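Long-range contact in mandelate racemase/muconate lactonizing enzyme (Jannaschia sp., PDB 4J3Z), which is an uncharacterised member of the enolase superfamily that probably abstracts a proton alpha to a substrate carboxylate, as related racemases and lactonizing enzymes do: residues 256-269 / 278-292. Sequence-based numbering, arbitrary orientation.
Sequences PIATGERLTGVTEF and RILQPALGRAGGIWE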
loop_
_atom_site.group_PDB
_atom_site.type_symbol
_atom_site.label_atom_id
_atom_site.label_comp_id
_atom_site.label_asym_id
_atom_site.label_seq_id
_atom_site.Cartn_x
_atom_site.Cartn_y
_atom_site.Cartn_z
ATOM N N PRO D 256 -17.180 7.868 -14.253
ATOM C CA PRO D 256 -17.100 6.411 -14.108
ATOM C C PRO D 256 -16.404 5.742 -15.301
ATOM O O PRO D 256 -16.583 6.179 -16.440
ATOM C CB PRO D 256 -18.572 5.967 -14.027
ATOM C CG PRO D 256 -19.408 7.213 -14.107
ATOM C CD PRO D 256 -18.514 8.395 -13.918
ATOM N N ILE D 257 -15.605 4.704 -15.037
ATOM C CA ILE D 257 -14.840 4.042 -16.099
ATOM C C ILE D 257 -15.443 2.699 -16.471
ATOM O O ILE D 257 -15.481 1.778 -15.653
ATOM C CB ILE D 257 -13.330 3.893 -15.760
ATOM C CG1 ILE D 257 -12.747 5.209 -15.219
ATOM C CG2 ILE D 257 -12.537 3.430 -16.983
ATOM C CD1 ILE D 257 -12.638 6.340 -16.229
ATOM N N ALA D 258 -15.888 2.601 -17.698
ATOM C CA ALA D 258 -16.428 1.391 -18.230
ATOM C C ALA D 258 -15.499 0.706 -19.205
ATOM O O ALA D 258 -14.808 1.332 -19.903
ATOM C CB ALA D 258 -17.756 1.664 -18.842
ATOM N N THR D 259 -15.480 -0.609 -19.181
ATOM C CA THR D 259 -14.566 -1.426 -19.943
ATOM C C THR D 259 -14.924 -2.909 -19.973
ATOM O O THR D 259 -15.834 -3.341 -19.371
ATOM C CB THR D 259 -13.136 -1.198 -19.456
ATOM O OG1 THR D 259 -12.225 -1.436 -20.504
ATOM C CG2 THR D 259 -12.810 -2.026 -18.278
ATOM N N GLY D 260 -14.122 -3.685 -20.660
ATOM C CA GLY D 260 -14.268 -5.110 -20.687
ATOM C C GLY D 260 -14.851 -5.824 -21.873
ATOM O O GLY D 260 -15.054 -6.969 -21.801
ATOM N N GLU D 261 -15.097 -5.140 -22.962
ATOM C CA GLU D 261 -15.578 -5.770 -24.204
ATOM C C GLU D 261 -14.501 -6.627 -24.858
ATOM O O GLU D 261 -14.809 -7.600 -25.554
ATOM C CB GLU D 261 -16.133 -4.739 -25.199
ATOM C CG GLU D 261 -15.125 -4.175 -26.186
ATOM C CD GLU D 261 -15.751 -3.816 -27.522
ATOM O OE1 GLU D 261 -16.365 -2.730 -27.622
ATOM O OE2 GLU D 261 -15.613 -4.616 -28.483
ATOM N N ARG D 262 -13.239 -6.277 -24.608
ATOM C CA ARG D 262 -12.121 -7.027 -25.166
ATOM C C ARG D 262 -11.505 -7.978 -24.130
ATOM O O ARG D 262 -10.510 -8.663 -24.402
ATOM C CB ARG D 262 -11.101 -6.076 -25.804
ATOM C CG ARG D 262 -11.618 -5.458 -27.105
ATOM C CD ARG D 262 -10.590 -4.580 -27.807
ATOM N NE ARG D 262 -10.593 -3.222 -27.270
ATOM C CZ ARG D 262 -9.758 -2.248 -27.631
ATOM N NH1 ARG D 262 -8.819 -2.457 -28.549
ATOM N NH2 ARG D 262 -9.862 -1.056 -27.056
ATOM N N LEU D 263 -12.133 -8.042 -22.953
ATOM C CA LEU D 263 -11.696 -8.948 -21.893
ATOM C C LEU D 263 -12.428 -10.287 -21.930
ATOM O O LEU D 263 -13.596 -10.362 -22.307
ATOM C CB LEU D 263 -11.853 -8.300 -20.511
ATOM C CG LEU D 263 -11.116 -6.987 -20.214
ATOM C CD1 LEU D 263 -11.412 -6.552 -18.785
ATOM C CD2 LEU D 263 -9.612 -7.127 -20.420
ATOM N N THR D 264 -11.716 -11.342 -21.539
ATOM C CA THR D 264 -12.271 -12.682 -21.492
ATOM C C THR D 264 -11.897 -13.354 -20.174
ATOM O O THR D 264 -10.794 -13.160 -19.661
ATOM C CB THR D 264 -11.828 -13.528 -22.713
ATOM O OG1 THR D 264 -12.612 -14.719 -22.781
ATOM C CG2 THR D 264 -10.351 -13.904 -22.663
ATOM N N GLY D 265 -12.820 -14.130 -19.620
ATOM C CA GLY D 265 -12.544 -14.845 -18.382
ATOM C C GLY D 265 -12.708 -13.960 -17.163
ATOM O O GLY D 265 -12.166 -12.852 -17.097
ATOM N N VAL D 266 -13.458 -14.464 -16.192
ATOM C CA VAL D 266 -13.820 -13.713 -14.992
ATOM C C VAL D 266 -12.595 -13.170 -14.244
ATOM O O VAL D 266 -12.680 -12.124 -13.596
ATOM C CB VAL D 266 -14.766 -14.551 -14.076
ATOM C CG1 VAL D 266 -13.997 -15.565 -13.231
ATOM C CG2 VAL D 266 -15.626 -13.653 -13.200
ATOM N N THR D 267 -11.454 -13.857 -14.358
ATOM C CA THR D 267 -10.185 -13.373 -13.791
ATOM C C THR D 267 -9.686 -12.041 -14.377
ATOM O O THR D 267 -9.067 -11.239 -13.664
ATOM C CB THR D 267 -9.063 -14.424 -13.902
ATOM O OG1 THR D 267 -7.937 -14.018 -13.109
ATOM C CG2 THR D 267 -8.625 -14.648 -15.375
ATOM N N GLU D 268 -9.930 -11.814 -15.667
ATOM C CA GLU D 268 -9.447 -10.599 -16.331
ATOM C C GLU D 268 -10.311 -9.408 -15.957
ATOM O O GLU D 268 -9.798 -8.321 -15.690
ATOM C CB GLU D 268 -9.393 -10.776 -17.850
ATOM C CG GLU D 268 -8.119 -11.438 -18.356
ATOM C CD GLU D 268 -8.037 -11.547 -19.874
ATOM O OE1 GLU D 268 -9.047 -11.306 -20.590
ATOM O OE2 GLU D 268 -6.946 -11.905 -20.362
ATOM N N PHE D 269 -11.626 -9.627 -15.943
ATOM C CA PHE D 269 -12.574 -8.660 -15.424
ATOM C C PHE D 269 -12.241 -8.265 -13.978
ATOM O O PHE D 269 -12.250 -7.077 -13.650
ATOM C CB PHE D 269 -13.998 -9.215 -15.536
ATOM C CG PHE D 269 -14.538 -9.208 -16.940
ATOM C CD1 PHE D 269 -14.275 -10.260 -17.808
ATOM C CD2 PHE D 269 -15.298 -8.138 -17.400
ATOM C CE1 PHE D 269 -14.759 -10.254 -19.106
ATOM C CE2 PHE D 269 -15.793 -8.128 -18.695
ATOM C CZ PHE D 269 -15.523 -9.188 -19.551
ATOM N N ARG D 278 -15.670 0.686 -12.842
ATOM C CA ARG D 278 -16.891 0.436 -12.077
ATOM C C ARG D 278 -18.039 0.022 -12.973
ATOM O O ARG D 278 -19.147 -0.256 -12.500
ATOM C CB ARG D 278 -17.259 1.642 -11.200
ATOM C CG ARG D 278 -16.372 1.824 -9.963
ATOM C CD ARG D 278 -16.523 0.664 -8.977
ATOM N NE ARG D 278 -15.496 0.672 -7.926
ATOM C CZ ARG D 278 -14.348 0.001 -7.986
ATOM N NH1 ARG D 278 -14.072 -0.748 -9.047
ATOM N NH2 ARG D 278 -13.480 0.064 -6.977
ATOM N N ILE D 279 -17.784 -0.020 -14.276
ATOM C CA ILE D 279 -18.773 -0.535 -15.218
ATOM C C ILE D 279 -18.095 -1.521 -16.136
ATOM O O ILE D 279 -17.183 -1.153 -16.870
ATOM C CB ILE D 279 -19.433 0.586 -16.049
ATOM C CG1 ILE D 279 -19.920 1.716 -15.138
ATOM C CG2 ILE D 279 -20.550 0.025 -16.924
ATOM C CD1 ILE D 279 -20.832 2.712 -15.818
ATOM N N LEU D 280 -18.532 -2.778 -16.073
ATOM C CA LEU D 280 -17.966 -3.849 -16.903
ATOM C C LEU D 280 -18.906 -4.165 -18.038
ATOM O O LEU D 280 -20.115 -4.260 -17.844
ATOM C CB LEU D 280 -17.721 -5.124 -16.088
ATOM C CG LEU D 280 -16.889 -4.959 -14.820
ATOM C CD1 LEU D 280 -16.772 -6.301 -14.125
ATOM C CD2 LEU D 280 -15.518 -4.362 -15.123
ATOM N N GLN D 281 -18.331 -4.350 -19.222
ATOM C CA GLN D 281 -19.107 -4.573 -20.427
ATOM C C GLN D 281 -18.603 -5.824 -21.113
ATOM O O GLN D 281 -17.834 -5.750 -22.059
ATOM C CB GLN D 281 -18.999 -3.367 -21.362
ATOM C CG GLN D 281 -19.014 -2.021 -20.651
ATOM C CD GLN D 281 -18.555 -0.899 -21.549
ATOM O OE1 GLN D 281 -17.495 -0.976 -22.171
ATOM N NE2 GLN D 281 -19.351 0.149 -21.629
ATOM N N PRO D 282 -19.019 -6.996 -20.633
ATOM C CA PRO D 282 -18.550 -8.129 -21.392
ATOM C C PRO D 282 -19.273 -8.216 -22.728
ATOM O O PRO D 282 -20.440 -7.815 -22.842
ATOM C CB PRO D 282 -18.903 -9.325 -20.499
ATOM C CG PRO D 282 -20.030 -8.863 -19.659
ATOM C CD PRO D 282 -19.834 -7.387 -19.467
ATOM N N ALA D 283 -18.564 -8.704 -23.739
ATOM C CA ALA D 283 -19.214 -9.239 -24.921
ATOM C C ALA D 283 -19.322 -10.717 -24.610
ATOM O O ALA D 283 -18.304 -11.417 -24.470
ATOM C CB ALA D 283 -18.378 -8.993 -26.160
ATOM N N LEU D 284 -20.552 -11.185 -24.438
ATOM C CA LEU D 284 -20.784 -12.551 -23.978
ATOM C C LEU D 284 -20.168 -13.615 -24.881
ATOM O O LEU D 284 -19.734 -14.656 -24.395
ATOM C CB LEU D 284 -22.278 -12.803 -23.751
ATOM C CG LEU D 284 -22.794 -12.704 -22.310
ATOM C CD1 LEU D 284 -22.065 -11.658 -21.474
ATOM C CD2 LEU D 284 -24.289 -12.440 -22.290
ATOM N N GLY D 285 -20.108 -13.336 -26.181
ATOM C CA GLY D 285 -19.528 -14.260 -27.157
ATOM C C GLY D 285 -18.016 -14.341 -27.132
ATOM O O GLY D 285 -17.421 -15.069 -27.925
ATOM N N ARG D 286 -17.401 -13.582 -26.226
ATOM C CA ARG D 286 -15.954 -13.587 -25.997
ATOM C C ARG D 286 -15.622 -13.911 -24.538
ATOM O O ARG D 286 -14.695 -14.686 -24.262
ATOM C CB ARG D 286 -15.370 -12.221 -26.371
ATOM C CG ARG D 286 -13.989 -11.906 -25.803
ATOM C CD ARG D 286 -13.443 -10.612 -26.374
ATOM N NE ARG D 286 -13.124 -10.744 -27.793
ATOM C CZ ARG D 286 -13.099 -9.736 -28.670
ATOM N NH1 ARG D 286 -13.390 -8.491 -28.293
ATOM N NH2 ARG D 286 -12.795 -9.982 -29.940
ATOM N N ALA D 287 -16.366 -13.299 -23.614
ATOM C CA ALA D 287 -16.086 -13.370 -22.166
ATOM C C ALA D 287 -16.083 -14.780 -21.583
ATOM O O ALA D 287 -15.449 -15.029 -20.559
ATOM C CB ALA D 287 -17.062 -12.496 -21.392
ATOM N N GLY D 288 -16.806 -15.693 -22.224
ATOM C CA GLY D 288 -16.921 -17.058 -21.726
ATOM C C GLY D 288 -18.347 -17.547 -21.633
ATOM O O GLY D 288 -18.592 -18.653 -21.143
ATOM N N GLY D 289 -19.288 -16.716 -22.089
ATOM C CA GLY D 289 -20.699 -17.109 -22.180
ATOM C C GLY D 289 -21.616 -16.555 -21.105
ATOM O O GLY D 289 -21.226 -15.713 -20.302
ATOM N N ILE D 290 -22.847 -17.053 -21.088
ATOM C CA ILE D 290 -23.901 -16.540 -20.202
ATOM C C ILE D 290 -23.608 -16.796 -18.715
ATOM O O ILE D 290 -23.850 -15.924 -17.878
ATOM C CB ILE D 290 -25.267 -17.138 -20.588
ATOM C CG1 ILE D 290 -25.528 -16.924 -22.083
ATOM C CG2 ILE D 290 -26.382 -16.549 -19.736
ATOM C CD1 ILE D 290 -26.718 -17.681 -22.628
ATOM N N TRP D 291 -23.073 -17.976 -18.401
ATOM C CA TRP D 291 -22.779 -18.373 -17.023
ATOM C C TRP D 291 -21.554 -17.639 -16.505
ATOM O O TRP D 291 -21.548 -17.151 -15.372
ATOM C CB TRP D 291 -22.598 -19.893 -16.922
ATOM C CG TRP D 291 -22.537 -20.432 -15.520
ATOM C CD1 TRP D 291 -21.427 -20.896 -14.872
ATOM C CD2 TRP D 291 -23.624 -20.567 -14.599
ATOM N NE1 TRP D 291 -21.754 -21.309 -13.600
ATOM C CE2 TRP D 291 -23.094 -21.118 -13.403
ATOM C CE3 TRP D 291 -24.994 -20.280 -14.663
ATOM C CZ2 TRP D 291 -23.889 -21.393 -12.283
ATOM C CZ3 TRP D 291 -25.785 -20.550 -13.554
ATOM C CH2 TRP D 291 -25.226 -21.104 -12.373
ATOM N N GLU D 292 -20.525 -17.540 -17.340
ATOM C CA GLU D 292 -19.383 -16.694 -17.018
ATOM C C GLU D 292 -19.866 -15.256 -16.798
ATOM O O GLU D 292 -19.503 -14.620 -15.813
ATOM C CB GLU D 292 -18.305 -16.799 -18.104
ATOM C CG GLU D 292 -16.886 -16.439 -17.652
ATOM C CD GLU D 292 -16.270 -17.416 -16.639
ATOM O OE1 GLU D 292 -16.896 -18.459 -16.307
ATOM O OE2 GLU D 292 -15.145 -17.132 -16.158
HETATM O O HOH W 1 -16.085 -9.524 -23.450
#
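With CG anti to the backbone N (chi1 162°) and a bend at chi3, Arg286 brings its guanidinium alongside Arg262, edge toward Glu261 O, to which NH1 gives a hydrogen bond at 3.2 Å. Thr264 likewise turns OG1 anti to its own N (chi1 -168°), and the hydroxyl donates to Arg286 O over 2.6 Å; threonine is short enough for so near a carbonyl. An alanine in place of Arg286 would end before NH1, and Glu261 O would probably be left without this donor. Gly265, whose positive phi favours glycine, hydrogen-bonds through N to Ala287 O, and the anti lone pair of Glu292 OE2 receives Val266 N at 3.2 Å, a carboxylate well placed at a helix start. Phe269 packs against Leu280, Pro282 and Ala287, with Leu263 CB over one face: CZ lies 3.5 Å from Pro282 CB, and the short Ala287 lets CE1 come within 3.9 Å of its CB. Thr259 N to Ile279 O (2.9 Å) and Gln281 N to Thr259 O join parallel strands, and Ala258 is small enough for its CB to sit against Ile279 CB. Strand 257-259, helix 266-274 and strand 279-280 form a right-handed beta-alpha-beta unit of the enolase-superfamily barrel.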